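Uncharacterized protein PF1083 (Pyrococcus furiosus, PDB 3NRN) binds AMP and is probably a flavin-dependent oxidoreductase of the amine oxidase family, its substrate unknown. Local coordinates at residues I78-N82 against G283-V287. Sequence-based numbering, arbitrary orientation.
Sequences IVNSN and GNTIV
The amide of N284 bonds to the backbone O of V79 and lies beside the hydroxyl of S81, a polar contact mixing side chain and main chain between two sheets. Strand 78-80 is an edge of the small antiparallel one, where V79 has backbone hydrogen bonds with L183; 283-287 leads into strand 286-288 of the large mixed one, where I286 has them with K86. In N284 a chi1 of -176° swings the amide away from N284 N and past S81 CA towards V79 O. ND2 donates to V79 O at 3.0 Å, nearly straight at 174°; V79 O lies in the plane of the amide, whereas the donor sits well above the carbonyl plane. At the other end of the amide, N284 OD1 is 3.2 Å from S81 OG, which also makes a weak hydrogen bond to P181 O. N284 is the centre of an inverse gamma turn, closed by a weak bond from T285 N to G283 O; the turn points the amide at the end of strand 78-80 and the carbonyl at N82 in the loop behind it. N82 N makes a weak, bent bond to N284 O (2.7 Å, 127°). Beside it, S81 CB packs 3.5 Å from T285 CA.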
loop_
_atom_site.group_PDB
_atom_site.type_symbol
_atom_site.label_atom_id
_atom_site.label_comp_id
_atom_site.label_asym_id
_atom_site.label_seq_id
_atom_site.Cartn_x
_atom_site.Cartn_y
_atom_site.Cartn_z
ATOM N N ILE A 78 15.196 -1.825 5.934
ATOM C CA ILE A 78 14.628 -1.287 4.708
ATOM C C ILE A 78 15.742 -0.566 3.960
ATOM O O ILE A 78 16.365 0.338 4.508
ATOM C CB ILE A 78 13.535 -0.256 5.024
ATOM C CG1 ILE A 78 12.440 -0.900 5.871
ATOM C CG2 ILE A 78 12.963 0.312 3.726
ATOM C CD1 ILE A 78 11.468 0.106 6.463
ATOM N N VAL A 79 15.983 -0.945 2.709
ATOM C CA VAL A 79 17.035 -0.298 1.930
ATOM C C VAL A 79 16.485 0.363 0.668
ATOM O O VAL A 79 15.915 -0.311 -0.194
ATOM C CB VAL A 79 18.131 -1.313 1.514
ATOM C CG1 VAL A 79 19.198 -0.613 0.674
ATOM C CG2 VAL A 79 18.746 -1.956 2.755
ATOM N N ASN A 80 16.661 1.679 0.561
ATOM C CA ASN A 80 16.193 2.415 -0.606
ATOM C C ASN A 80 16.788 1.873 -1.897
ATOM O O ASN A 80 17.941 1.449 -1.929
ATOM C CB ASN A 80 16.542 3.903 -0.496
ATOM C CG ASN A 80 15.667 4.639 0.499
ATOM O OD1 ASN A 80 14.550 4.210 0.803
ATOM N ND2 ASN A 80 16.164 5.770 0.998
ATOM N N SER A 81 15.985 1.902 -2.957
ATOM C CA SER A 81 16.394 1.435 -4.279
ATOM C C SER A 81 17.556 2.272 -4.824
ATOM O O SER A 81 17.477 3.502 -4.795
ATOM C CB SER A 81 15.211 1.542 -5.246
ATOM O OG SER A 81 14.118 0.755 -4.816
ATOM N N ASN A 82 18.608 1.606 -5.321
ATOM C CA ASN A 82 19.788 2.275 -5.895
ATOM C C ASN A 82 19.253 3.482 -6.657
ATOM O O ASN A 82 19.099 4.554 -6.070
ATOM C CB ASN A 82 20.549 1.333 -6.844
ATOM C CG ASN A 82 21.092 0.099 -6.147
ATOM O OD1 ASN A 82 20.337 -0.725 -5.637
ATOM N ND2 ASN A 82 22.416 -0.037 -6.132
ATOM N N GLY A 283 18.447 -5.562 -9.865
ATOM C CA GLY A 283 18.933 -5.087 -8.581
ATOM C C GLY A 283 17.860 -4.370 -7.778
ATOM O O GLY A 283 16.679 -4.428 -8.121
ATOM N N ASN A 284 18.272 -3.689 -6.710
ATOM C CA ASN A 284 17.339 -2.960 -5.853
ATOM C C ASN A 284 16.835 -1.684 -6.514
ATOM O O ASN A 284 17.394 -0.603 -6.309
ATOM C CB ASN A 284 18.003 -2.609 -4.517
ATOM C CG ASN A 284 17.043 -1.942 -3.547
ATOM O OD1 ASN A 284 15.862 -1.766 -3.847
ATOM N ND2 ASN A 284 17.549 -1.570 -2.374
ATOM N N THR A 285 15.772 -1.816 -7.301
ATOM C CA THR A 285 15.166 -0.683 -7.995
ATOM C C THR A 285 13.823 -1.148 -8.553
ATOM O O THR A 285 13.473 -2.324 -8.444
ATOM C CB THR A 285 16.050 -0.211 -9.182
ATOM O OG1 THR A 285 17.410 -0.103 -8.756
ATOM C CG2 THR A 285 15.602 1.155 -9.681
ATOM N N ILE A 286 13.063 -0.226 -9.129
ATOM C CA ILE A 286 11.791 -0.580 -9.743
ATOM C C ILE A 286 11.887 -0.144 -11.197
ATOM O O ILE A 286 12.579 0.823 -11.513
ATOM C CB ILE A 286 10.599 0.143 -9.091
ATOM C CG1 ILE A 286 10.845 1.651 -9.077
ATOM C CG2 ILE A 286 10.369 -0.394 -7.694
ATOM C CD1 ILE A 286 9.702 2.448 -8.485
ATOM N N VAL A 287 11.205 -0.858 -12.080
ATOM C CA VAL A 287 11.232 -0.510 -13.493
ATOM C C VAL A 287 9.834 -0.226 -14.017
ATOM O O VAL A 287 8.975 -1.105 -14.016
ATOM C CB VAL A 287 11.845 -1.645 -14.347
ATOM C CG1 VAL A 287 11.861 -1.235 -15.822
ATOM C CG2 VAL A 287 13.251 -1.960 -13.863
#